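Local coordinates for protein thermosome subunit (Methanococcoides burtonii, PDB 3AQ1) that probably acts as a group II chaperonin, binding unfolded polypeptides and using ATP binding and hydrolysis to help them fold, at residues E87-I92 and V367-R372; V358-G363 and D444-L449; A51-E56 and A392-V397. All coordinates share one frame; numbering follows the deposited sequence.

Interaction 1 (E87-I92 and V367-R372); sequences EILETI and VELSLR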
ATOM      1  N   GLU A  87      17.989  11.444 -11.142  1.00 83.81           N
ATOM      2  CA  GLU A  87      17.840  11.766 -12.562  1.00 78.84           C
ATOM      3  C   GLU A  87      18.057  10.539 -13.426  1.00 68.60           C
ATOM      4  O   GLU A  87      17.282  10.260 -14.334  1.00 74.31           O
ATOM      5  CB  GLU A  87      18.847  12.826 -12.995  1.00 84.76           C
ATOM      6  CG  GLU A  87      18.697  14.187 -12.355  1.00 92.53           C
ATOM      7  CD  GLU A  87      19.739  15.149 -12.886  1.00 99.85           C
ATOM      8  OE1 GLU A  87      19.956  15.141 -14.122  1.00103.36           O
ATOM      9  OE2 GLU A  87      20.348  15.890 -12.077  1.00 93.85           O
ATOM     10  N   ILE A  88      19.138   9.822 -13.157  1.00 60.44           N
ATOM     11  CA  ILE A  88      19.440   8.623 -13.919  1.00 67.10           C
ATOM     12  C   ILE A  88      18.343   7.563 -13.793  1.00 76.35           C
ATOM     13  O   ILE A  88      18.031   6.873 -14.763  1.00 82.36           O
ATOM     14  CB  ILE A  88      20.783   8.021 -13.505  1.00 65.12           C
ATOM     15  CG1 ILE A  88      21.910   9.013 -13.782  1.00 64.97           C
ATOM     16  CG2 ILE A  88      21.030   6.729 -14.259  1.00 68.31           C
ATOM     17  CD1 ILE A  88      23.284   8.453 -13.498  1.00 69.64           C
ATOM     18  N   LEU A  89      17.757   7.433 -12.605  1.00 70.22           N
ATOM     19  CA  LEU A  89      16.676   6.476 -12.401  1.00 66.14           C
ATOM     20  C   LEU A  89      15.470   6.798 -13.268  1.00 79.65           C
ATOM     21  O   LEU A  89      14.961   5.925 -13.966  1.00 86.69           O
ATOM     22  CB  LEU A  89      16.255   6.418 -10.936  1.00 59.11           C
ATOM     23  CG  LEU A  89      17.067   5.478 -10.045  1.00 60.16           C
ATOM     24  CD1 LEU A  89      16.862   5.817  -8.576  1.00 61.10           C
ATOM     25  CD2 LEU A  89      16.720   4.022 -10.327  1.00 49.74           C
ATOM     26  N   GLU A  90      15.017   8.049 -13.225  1.00 85.87           N
ATOM     27  CA  GLU A  90      13.842   8.461 -13.992  1.00 87.81           C
ATOM     28  C   GLU A  90      14.031   8.169 -15.469  1.00 86.35           C
ATOM     29  O   GLU A  90      13.066   8.083 -16.225  1.00 92.84           O
ATOM     30  CB  GLU A  90      13.551   9.944 -13.795  1.00 89.89           C
ATOM     31  CG  GLU A  90      12.090  10.226 -13.534  1.00106.82           C
ATOM     32  CD  GLU A  90      11.863  10.830 -12.164  1.00121.67           C
ATOM     33  OE1 GLU A  90      12.617  11.761 -11.802  1.00126.15           O
ATOM     34  OE2 GLU A  90      10.936  10.380 -11.453  1.00123.53           O
ATOM     35  N   THR A  91      15.287   8.011 -15.864  1.00 82.56           N
ATOM     36  CA  THR A  91      15.649   7.722 -17.243  1.00 80.46           C
ATOM     37  C   THR A  91      15.637   6.225 -17.556  1.00 74.01           C
ATOM     38  O   THR A  91      15.363   5.840 -18.680  1.00 76.70           O
ATOM     39  CB  THR A  91      17.036   8.341 -17.595  1.00 79.42           C
ATOM     40  OG1 THR A  91      16.873   9.717 -17.978  1.00 73.79           O
ATOM     41  CG2 THR A  91      17.725   7.566 -18.726  1.00 79.19           C
ATOM     42  N   ILE A  92      15.920   5.380 -16.566  1.00 78.21           N
ATOM     43  CA  ILE A  92      16.023   3.933 -16.802  1.00 73.92           C
ATOM     44  C   ILE A  92      14.872   3.106 -16.220  1.00 72.09           C
ATOM     45  O   ILE A  92      14.908   1.874 -16.243  1.00 73.53           O
ATOM     46  CB  ILE A  92      17.334   3.366 -16.244  1.00 72.09           C
ATOM     47  CG1 ILE A  92      17.224   3.153 -14.737  1.00 68.47           C
ATOM     48  CG2 ILE A  92      18.477   4.304 -16.550  1.00 80.69           C
ATOM     49  CD1 ILE A  92      18.305   2.271 -14.172  1.00 66.38           C
ATOM     50  N   VAL A 367      23.915  -1.435 -10.794  1.00 52.86           N
ATOM     51  CA  VAL A 367      24.909  -1.579 -11.850  1.00 45.81           C
ATOM     52  C   VAL A 367      24.759  -0.493 -12.924  1.00 56.33           C
ATOM     53  O   VAL A 367      25.741   0.153 -13.296  1.00 60.44           O
ATOM     54  CB  VAL A 367      24.780  -2.961 -12.477  1.00 41.17           C
ATOM     55  CG1 VAL A 367      25.642  -3.101 -13.727  1.00 35.47           C
ATOM     56  CG2 VAL A 367      25.115  -4.008 -11.442  1.00 44.46           C
ATOM     57  N   GLU A 368      23.533  -0.290 -13.410  1.00 54.01           N
ATOM     58  CA  GLU A 368      23.232   0.814 -14.326  1.00 54.58           C
ATOM     59  C   GLU A 368      23.598   2.174 -13.714  1.00 56.96           C
ATOM     60  O   GLU A 368      24.312   2.962 -14.324  1.00 59.61           O
ATOM     61  CB  GLU A 368      21.754   0.808 -14.751  1.00 44.35           C
ATOM     62  CG  GLU A 368      21.480   1.585 -16.030  1.00 49.56           C
ATOM     63  CD  GLU A 368      22.239   1.012 -17.225  1.00 62.18           C
ATOM     64  OE1 GLU A 368      22.426  -0.222 -17.271  1.00 57.54           O
ATOM     65  OE2 GLU A 368      22.650   1.788 -18.117  1.00 64.80           O
ATOM     66  N   LEU A 369      23.107   2.448 -12.512  1.00 54.50           N
ATOM     67  CA  LEU A 369      23.473   3.681 -11.824  1.00 48.98           C
ATOM     68  C   LEU A 369      24.972   3.817 -11.730  1.00 47.07           C
ATOM     69  O   LEU A 369      25.523   4.839 -12.119  1.00 57.44           O
ATOM     70  CB  LEU A 369      22.862   3.732 -10.430  1.00 51.26           C
ATOM     71  CG  LEU A 369      21.372   4.039 -10.470  1.00 49.68           C
ATOM     72  CD1 LEU A 369      20.802   4.016  -9.080  1.00 52.56           C
ATOM     73  CD2 LEU A 369      21.185   5.389 -11.098  1.00 50.99           C
ATOM     74  N   SER A 370      25.636   2.783 -11.220  1.00 50.09           N
ATOM     75  CA  SER A 370      27.088   2.818 -11.047  1.00 42.10           C
ATOM     76  C   SER A 370      27.804   3.138 -12.344  1.00 47.81           C
ATOM     77  O   SER A 370      28.700   3.982 -12.382  1.00 51.94           O
ATOM     78  CB  SER A 370      27.593   1.492 -10.513  1.00 45.84           C
ATOM     79  OG  SER A 370      29.007   1.459 -10.531  1.00 53.20           O
ATOM     80  N   LEU A 371      27.411   2.452 -13.410  1.00 45.64           N
ATOM     81  CA  LEU A 371      28.017   2.681 -14.711  1.00 52.22           C
ATOM     82  C   LEU A 371      27.821   4.127 -15.176  1.00 64.62           C
ATOM     83  O   LEU A 371      28.779   4.818 -15.504  1.00 72.03           O
ATOM     84  CB  LEU A 371      27.448   1.711 -15.739  1.00 58.25           C
ATOM     85  CG  LEU A 371      27.845   2.004 -17.183  1.00 72.63           C
ATOM     86  CD1 LEU A 371      29.294   1.594 -17.414  1.00 84.93           C
ATOM     87  CD2 LEU A 371      26.920   1.299 -18.155  1.00 69.44           C
ATOM     88  N   ARG A 372      26.577   4.587 -15.200  1.00 70.48           N
ATOM     89  CA  ARG A 372      26.277   5.919 -15.698  1.00 62.25           C
ATOM     90  C   ARG A 372      26.774   7.005 -14.773  1.00 63.03           C
ATOM     91  O   ARG A 372      26.896   8.157 -15.172  1.00 68.78           O
ATOM     92  CB  ARG A 372      24.783   6.090 -15.897  1.00 61.06           C
ATOM     93  CG  ARG A 372      24.220   5.231 -16.988  1.00 73.23           C
ATOM     94  CD  ARG A 372      22.713   5.184 -16.853  1.00 82.91           C
ATOM     95  NE  ARG A 372      22.098   4.400 -17.914  1.00 85.57           N
ATOM     96  CZ  ARG A 372      21.436   4.929 -18.932  1.00 88.28           C
ATOM     97  NH1 ARG A 372      21.295   6.246 -19.016  1.00 90.01           N
ATOM     98  NH2 ARG A 372      20.907   4.141 -19.856  1.00 95.03           N
TER

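Interaction 2 (V358-G363 and D444-L449); sequences VVVGGG and DVIEPL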
ATOM      1  N   VAL A 358       8.374   1.679 -12.290  1.00 50.35           N
ATOM      2  CA  VAL A 358       8.981   0.633 -11.481  1.00 49.77           C
ATOM      3  C   VAL A 358      10.412   0.403 -11.926  1.00 57.23           C
ATOM      4  O   VAL A 358      10.777   0.702 -13.068  1.00 56.03           O
ATOM      5  CB  VAL A 358       8.249  -0.703 -11.596  1.00 46.11           C
ATOM      6  CG1 VAL A 358       6.786  -0.520 -11.332  1.00 47.32           C
ATOM      7  CG2 VAL A 358       8.472  -1.290 -12.970  1.00 53.52           C
ATOM      8  N   VAL A 359      11.207  -0.128 -11.001  1.00 60.33           N
ATOM      9  CA  VAL A 359      12.579  -0.541 -11.254  1.00 59.94           C
ATOM     10  C   VAL A 359      12.567  -2.056 -11.247  1.00 58.03           C
ATOM     11  O   VAL A 359      11.698  -2.655 -10.625  1.00 59.31           O
ATOM     12  CB  VAL A 359      13.506  -0.069 -10.119  1.00 61.01           C
ATOM     13  CG1 VAL A 359      14.924  -0.515 -10.365  1.00 67.82           C
ATOM     14  CG2 VAL A 359      13.454   1.429  -9.989  1.00 66.35           C
ATOM     15  N   VAL A 360      13.506  -2.691 -11.936  1.00 55.07           N
ATOM     16  CA  VAL A 360      13.659  -4.129 -11.773  1.00 52.07           C
ATOM     17  C   VAL A 360      14.824  -4.402 -10.853  1.00 49.40           C
ATOM     18  O   VAL A 360      15.674  -3.536 -10.670  1.00 54.58           O
ATOM     19  CB  VAL A 360      13.851  -4.848 -13.096  1.00 51.01           C
ATOM     20  CG1 VAL A 360      12.502  -5.041 -13.749  1.00 44.49           C
ATOM     21  CG2 VAL A 360      14.798  -4.057 -13.992  1.00 51.60           C
ATOM     22  N   GLY A 361      14.861  -5.608 -10.288  1.00 47.87           N
ATOM     23  CA  GLY A 361      15.766  -5.915  -9.194  1.00 48.05           C
ATOM     24  C   GLY A 361      17.019  -6.674  -9.580  1.00 55.08           C
ATOM     25  O   GLY A 361      17.509  -6.555 -10.704  1.00 60.42           O
ATOM     26  N   GLY A 362      17.553  -7.439  -8.631  1.00 48.39           N
ATOM     27  CA  GLY A 362      18.719  -8.268  -8.869  1.00 40.77           C
ATOM     28  C   GLY A 362      19.997  -7.483  -9.108  1.00 49.31           C
ATOM     29  O   GLY A 362      20.954  -7.979  -9.722  1.00 44.43           O
ATOM     30  N   GLY A 363      20.019  -6.252  -8.615  1.00 40.48           N
ATOM     31  CA  GLY A 363      21.201  -5.423  -8.724  1.00 36.87           C
ATOM     32  C   GLY A 363      21.280  -4.732 -10.067  1.00 41.37           C
ATOM     33  O   GLY A 363      22.219  -3.978 -10.330  1.00 44.92           O
ATOM     34  N   ASP A 444      10.085 -11.344 -13.206  1.00 73.91           N
ATOM     35  CA  ASP A 444       9.172 -10.913 -12.147  1.00 60.83           C
ATOM     36  C   ASP A 444       9.883 -10.511 -10.852  1.00 60.84           C
ATOM     37  O   ASP A 444       9.429 -10.829  -9.747  1.00 65.98           O
ATOM     38  CB  ASP A 444       8.132 -12.001 -11.889  1.00 53.43           C
ATOM     39  CG  ASP A 444       7.338 -12.349 -13.141  1.00 70.50           C
ATOM     40  OD1 ASP A 444       7.071 -11.426 -13.946  1.00 73.67           O
ATOM     41  OD2 ASP A 444       6.983 -13.540 -13.322  1.00 73.13           O
ATOM     42  N   VAL A 445      11.001  -9.812 -10.994  1.00 45.43           N
ATOM     43  CA  VAL A 445      11.658  -9.247  -9.838  1.00 54.08           C
ATOM     44  C   VAL A 445      11.568  -7.732  -9.912  1.00 51.96           C
ATOM     45  O   VAL A 445      12.513  -7.068 -10.326  1.00 46.58           O
ATOM     46  CB  VAL A 445      13.128  -9.689  -9.730  1.00 58.43           C
ATOM     47  CG1 VAL A 445      13.694  -9.244  -8.407  1.00 47.46           C
ATOM     48  CG2 VAL A 445      13.240 -11.206  -9.866  1.00 63.24           C
ATOM     49  N   ILE A 446      10.414  -7.199  -9.508  1.00 61.52           N
ATOM     50  CA  ILE A 446      10.152  -5.762  -9.565  1.00 64.04           C
ATOM     51  C   ILE A 446      10.315  -5.072  -8.207  1.00 60.46           C
ATOM     52  O   ILE A 446       9.967  -5.624  -7.166  1.00 68.92           O
ATOM     53  CB  ILE A 446       8.737  -5.478 -10.088  1.00 67.33           C
ATOM     54  CG1 ILE A 446       8.311  -6.551 -11.082  1.00 72.01           C
ATOM     55  CG2 ILE A 446       8.683  -4.121 -10.758  1.00 70.60           C
ATOM     56  CD1 ILE A 446       9.049  -6.482 -12.377  1.00 71.02           C
ATOM     57  N   GLU A 447      10.859  -3.863  -8.234  1.00 52.18           N
ATOM     58  CA  GLU A 447      10.976  -3.028  -7.041  1.00 65.92           C
ATOM     59  C   GLU A 447      10.392  -1.641  -7.336  1.00 71.57           C
ATOM     60  O   GLU A 447      10.575  -1.097  -8.426  1.00 81.65           O
ATOM     61  CB  GLU A 447      12.438  -2.915  -6.575  1.00 66.25           C
ATOM     62  CG  GLU A 447      13.053  -4.202  -6.015  1.00 66.89           C
ATOM     63  CD  GLU A 447      14.572  -4.103  -5.832  1.00 80.15           C
ATOM     64  OE1 GLU A 447      15.186  -3.131  -6.322  1.00 74.67           O
ATOM     65  OE2 GLU A 447      15.160  -5.003  -5.199  1.00 91.98           O
ATOM     66  N   PRO A 448       9.680  -1.062  -6.366  1.00 63.80           N
ATOM     67  CA  PRO A 448       9.043   0.232  -6.611  1.00 59.93           C
ATOM     68  C   PRO A 448      10.096   1.327  -6.656  1.00 59.74           C
ATOM     69  O   PRO A 448      11.025   1.289  -5.850  1.00 50.26           O
ATOM     70  CB  PRO A 448       8.163   0.429  -5.375  1.00 50.94           C
ATOM     71  CG  PRO A 448       8.217  -0.867  -4.615  1.00 52.77           C
ATOM     72  CD  PRO A 448       9.504  -1.505  -4.979  1.00 54.57           C
ATOM     73  N   LEU A 449       9.959   2.279  -7.576  1.00 61.64           N
ATOM     74  CA  LEU A 449      10.888   3.402  -7.633  1.00 53.38           C
ATOM     75  C   LEU A 449      11.081   4.090  -6.274  1.00 53.24           C
ATOM     76  O   LEU A 449      12.207   4.370  -5.873  1.00 46.40           O
ATOM     77  CB  LEU A 449      10.446   4.435  -8.670  1.00 54.85           C
ATOM     78  CG  LEU A 449      11.435   5.597  -8.831  1.00 53.76           C
ATOM     79  CD1 LEU A 449      12.765   5.084  -9.325  1.00 52.64           C
ATOM     80  CD2 LEU A 449      10.909   6.646  -9.772  1.00 55.21           C
TER

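Interaction 3 (A51-E56 and A392-V397); sequences AVLSGE and AEALEV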
ATOM      1  N   ALA A  51      21.440   0.416   4.611  1.00 36.41           N
ATOM      2  CA  ALA A  51      22.511   0.044   5.529  1.00 35.80           C
ATOM      3  C   ALA A  51      23.787  -0.391   4.818  1.00 51.38           C
ATOM      4  O   ALA A  51      24.875   0.087   5.133  1.00 67.61           O
ATOM      5  CB  ALA A  51      22.050  -1.040   6.461  1.00 31.72           C
ATOM      6  N   VAL A  52      23.663  -1.312   3.878  1.00 47.69           N
ATOM      7  CA  VAL A  52      24.834  -1.810   3.174  1.00 47.13           C
ATOM      8  C   VAL A  52      25.487  -0.685   2.386  1.00 46.68           C
ATOM      9  O   VAL A  52      26.718  -0.585   2.320  1.00 45.10           O
ATOM     10  CB  VAL A  52      24.478  -2.983   2.214  1.00 39.99           C
ATOM     11  CG1 VAL A  52      25.674  -3.364   1.354  1.00 44.24           C
ATOM     12  CG2 VAL A  52      23.987  -4.173   3.001  1.00 38.12           C
ATOM     13  N   LEU A  53      24.665   0.156   1.768  1.00 43.80           N
ATOM     14  CA  LEU A  53      25.220   1.181   0.897  1.00 44.44           C
ATOM     15  C   LEU A  53      25.845   2.287   1.741  1.00 51.83           C
ATOM     16  O   LEU A  53      26.868   2.857   1.379  1.00 58.89           O
ATOM     17  CB  LEU A  53      24.174   1.718  -0.076  1.00 38.14           C
ATOM     18  CG  LEU A  53      24.627   2.912  -0.936  1.00 47.88           C
ATOM     19  CD1 LEU A  53      25.753   2.541  -1.899  1.00 38.55           C
ATOM     20  CD2 LEU A  53      23.450   3.529  -1.701  1.00 46.44           C
ATOM     21  N   SER A  54      25.226   2.557   2.881  1.00 48.12           N
ATOM     22  CA  SER A  54      25.740   3.508   3.849  1.00 53.17           C
ATOM     23  C   SER A  54      27.132   3.123   4.406  1.00 56.14           C
ATOM     24  O   SER A  54      28.046   3.952   4.433  1.00 54.72           O
ATOM     25  CB  SER A  54      24.724   3.671   4.978  1.00 55.73           C
ATOM     26  OG  SER A  54      25.225   4.497   6.010  1.00 67.77           O
ATOM     27  N   GLY A  55      27.285   1.879   4.855  1.00 49.94           N
ATOM     28  CA  GLY A  55      28.588   1.365   5.262  1.00 42.22           C
ATOM     29  C   GLY A  55      29.660   1.565   4.202  1.00 42.63           C
ATOM     30  O   GLY A  55      30.758   2.043   4.474  1.00 48.33           O
ATOM     31  N   GLU A  56      29.318   1.220   2.974  1.00 39.57           N
ATOM     32  CA  GLU A  56      30.216   1.342   1.852  1.00 47.05           C
ATOM     33  C   GLU A  56      30.610   2.786   1.590  1.00 55.07           C
ATOM     34  O   GLU A  56      31.760   3.076   1.282  1.00 63.58           O
ATOM     35  CB  GLU A  56      29.537   0.773   0.611  1.00 59.91           C
ATOM     36  CG  GLU A  56      30.501   0.252  -0.406  1.00 64.78           C
ATOM     37  CD  GLU A  56      31.459  -0.737   0.208  1.00 69.64           C
ATOM     38  OE1 GLU A  56      31.056  -1.442   1.170  1.00 62.56           O
ATOM     39  OE2 GLU A  56      32.611  -0.794  -0.271  1.00 68.93           O
ATOM     40  N   ALA A 392      29.558   6.151  -6.952  1.00 55.98           N
ATOM     41  CA  ALA A 392      29.220   5.222  -8.024  1.00 59.37           C
ATOM     42  C   ALA A 392      29.830   3.831  -7.800  1.00 57.69           C
ATOM     43  O   ALA A 392      29.293   2.834  -8.263  1.00 62.10           O
ATOM     44  CB  ALA A 392      29.635   5.791  -9.372  1.00 58.50           C
ATOM     45  N   GLU A 393      30.938   3.765  -7.071  1.00 60.00           N
ATOM     46  CA  GLU A 393      31.597   2.489  -6.787  1.00 62.61           C
ATOM     47  C   GLU A 393      30.890   1.727  -5.680  1.00 62.46           C
ATOM     48  O   GLU A 393      30.869   0.496  -5.674  1.00 69.51           O
ATOM     49  CB  GLU A 393      33.046   2.707  -6.347  1.00 64.95           C
ATOM     50  CG  GLU A 393      34.029   3.144  -7.419  1.00 63.39           C
ATOM     51  CD  GLU A 393      35.458   2.983  -6.934  1.00 67.94           C
ATOM     52  OE1 GLU A 393      35.628   2.396  -5.840  1.00 72.43           O
ATOM     53  OE2 GLU A 393      36.397   3.431  -7.629  1.00 62.27           O
ATOM     54  N   ALA A 394      30.348   2.468  -4.722  1.00 56.04           N
ATOM     55  CA  ALA A 394      29.700   1.865  -3.572  1.00 46.31           C
ATOM     56  C   ALA A 394      28.437   1.138  -4.009  1.00 49.37           C
ATOM     57  O   ALA A 394      28.075   0.095  -3.446  1.00 42.43           O
ATOM     58  CB  ALA A 394      29.384   2.923  -2.535  1.00 43.43           C
ATOM     59  N   LEU A 395      27.772   1.694  -5.018  1.00 47.71           N
ATOM     60  CA  LEU A 395      26.536   1.122  -5.528  1.00 48.28           C
ATOM     61  C   LEU A 395      26.658  -0.376  -5.826  1.00 56.08           C
ATOM     62  O   LEU A 395      25.755  -1.150  -5.530  1.00 55.09           O
ATOM     63  CB  LEU A 395      26.093   1.886  -6.768  1.00 42.29           C
ATOM     64  CG  LEU A 395      25.545   3.257  -6.374  1.00 51.44           C
ATOM     65  CD1 LEU A 395      25.134   4.068  -7.591  1.00 41.21           C
ATOM     66  CD2 LEU A 395      24.369   3.085  -5.400  1.00 53.41           C
ATOM     67  N   GLU A 396      27.784  -0.789  -6.396  1.00 55.80           N
ATOM     68  CA  GLU A 396      27.958  -2.182  -6.783  1.00 49.73           C
ATOM     69  C   GLU A 396      28.104  -3.114  -5.600  1.00 51.97           C
ATOM     70  O   GLU A 396      28.280  -4.310  -5.772  1.00 53.52           O
ATOM     71  CB  GLU A 396      29.141  -2.350  -7.720  1.00 42.86           C
ATOM     72  CG  GLU A 396      28.904  -1.748  -9.090  1.00 47.94           C
ATOM     73  CD  GLU A 396      30.059  -1.993 -10.055  1.00 55.21           C
ATOM     74  OE1 GLU A 396      31.251  -1.957  -9.625  1.00 47.52           O
ATOM     75  OE2 GLU A 396      29.753  -2.205 -11.250  1.00 53.90           O
ATOM     76  N   VAL A 397      28.008  -2.572  -4.398  1.00 54.33           N
ATOM     77  CA  VAL A 397      28.082  -3.405  -3.214  1.00 54.97           C
ATOM     78  C   VAL A 397      26.787  -4.205  -3.078  1.00 55.10           C
ATOM     79  O   VAL A 397      26.775  -5.290  -2.504  1.00 64.85           O
ATOM     80  CB  VAL A 397      28.337  -2.573  -1.950  1.00 56.41           C
ATOM     81  CG1 VAL A 397      27.062  -1.814  -1.520  1.00 50.64           C
ATOM     82  CG2 VAL A 397      28.819  -3.475  -0.844  1.00 56.41           C
TER

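Interaction 1 (E87-I92 and V367-R372)
Ile88 and Leu369 mark the nearest backbone approach, with their CA atoms 6.7 Å apart. Here the short helical segments 87-92 and 367-372 pass at an axis separation of 10.2 Å, their N-to-C directions 124° apart, so these segments cross at a steep angle. Leu369 turns its two methyls to different neighbours: CD2 lies 3.4 Å from Ile88 CG2, while CD1 faces Leu89 CG, the two leucines meeting at about a right angle. Ile88 CG2 also meets the aliphatic shaft of Arg372, 3.5 Å from its CD, and Ile88 CD1 rests near Arg372 CB. This is helix-helix packing in the helical domain built from both ends of the sequence, the equatorial domain of group II chaperonins. Farther along, Ile92 has CG1 between its backbone N and carbonyl carbon (chi1 80°), which carries CD1 to Glu368 CG and lays CG2 over the centre of one guanidinium face of Arg372, 3.8 Å from CZ. Arg372 NE donates in the guanidinium plane to the anti lone pair of Glu368 OE2 at 2.7 Å and 164°, a salt bridge within one helix; Glu368 OE1 is bonded by His421. Replacing Arg372 with an alanine would probably leave Glu368 OE2 without its charged mate and take away the cover it gives Ile92 CG2 and part of that of Ile88. Thr91 CG2 approaches Arg372 NH1 obliquely at 3.8 Å.

Interaction 2 (V358-G363 and D444-L449)
Val359 and Glu447 face each other as an antiparallel hydrogen-bonded pair, and their side chains project from the same face of the sheet. Val359 N donates to Glu447 O and Glu447 N returns the bond to Val359 O, each over 2.8 Å, the second nearly straight at 172°. The two side chains nonetheless part company. Val359 CG2, anti to its own carbonyl carbon, points towards Leu449 and lies 3.8 Å from its CD1, the two side chains crossing at about a right angle. Glu447 extends along the strand in the other sense, towards Gly361, and its carboxylate carbon CD comes 4.0 Å from Gly361 CA; the charged end is engaged by Lys452 through OE1. On the opposite face Val360 and Ile446 form a non-hydrogen-bonded pair, with Val360 CG1 4.0 Å from Ile446 CD1, and Trp441 touches both.

These strands, 358-360 and 446-448, are within this chain two of the three strands of a small antiparallel sheet in which strand 357-360 is central, bonded on its other side through Val358 to Ile94. Their short axes approach to 4.5 Å with N-to-C directions 140° apart, a marked twist away from strict antiparallel. The two branches of Ile446 divide the work: while CD1 reaches Val360, CG2, anti to the backbone N, turns towards Val358 and lies 3.5 Å from its CB. Beyond the paired strands the ladder gains one more bond, from Gly361 N to Val445 O at 2.8 Å. A CB on Gly361 would point at the other segment and run into Val445 CG1, so glycine suits the place. Both segments then lead into helices, with Gly363 at the N-cap of one and Pro448 at the N-cap of the other.

Interaction 3 (A51-E56 and A392-V397)
Val52, Leu53 and Glu56 present a patch of side chains on helix 45-65 that packs against segment 392-397, which includes a type I turn from Ala394 to Val397. The setting is the helical bundle that makes up the equatorial domain in this chaperonin family, and no hydrogen bond crosses between the two segments: the fit is one of shape. The backbones come nearest at Glu56 and Ala394, whose CA atoms are 5.5 Å apart, an approach that the small alanine allows. Its CB is a low bump set into the hollow between two larger side chains of helix 45-65, 3.6 Å from Glu56 CG and 3.7 Å from Leu53 CD1, and Leu57 of the same helix also touches it.

Leu53 is the larger bump. With CG anti to the backbone N (chi1 174°), it sets CD1 against Ala394 and lets both methyls meet Leu395, whose CD2 lies 3.8 Å from Leu53 CD1 and equally near Leu53 CD2. The two leucines meet obliquely, and Ala459 of helix 449-467 packs on Leu53 as well.

At the last position of the turn, Val397 points back at helix 45-65 and fits between residues one helical turn apart. On one flank its CG2 meets Val52 CG1 at 3.8 Å; the placement of its CG1 is less sure. On the other flank stands Glu56, bent at chi2, which crosses Val397 obliquely, its CG near Val397 CB, while OE2 forms a salt bridge with Lys60. The remaining carboxylate oxygen, Glu56 OE1, lies 3.6 Å from the Val397 CG2 methyl.

How the interactions relate
Interaction 1 touches both of the others. Its centre is about 13 Å from that of interaction 2, where Leu89 CB lies 4.1 Å from Leu449 CD1, and strand 357-360 is followed, after Gly361-Gly363, by helix 364-378. Towards interaction 3, about 15 Å away between centres, Ser370 OG probably donates a hydrogen bond to Ala392 O (2.7 Å), and Leu369 CB packs 3.7 Å from Leu395 CD1. Interactions 2 and 3 do not touch: their centres are about 18 Å apart and their nearest atoms about 7 Å. Interaction 2 joins two late strands; interactions 1 and 3 join early helices to later ones, fitting an equatorial domain made from both sequence ends, which in this family holds the nucleotide.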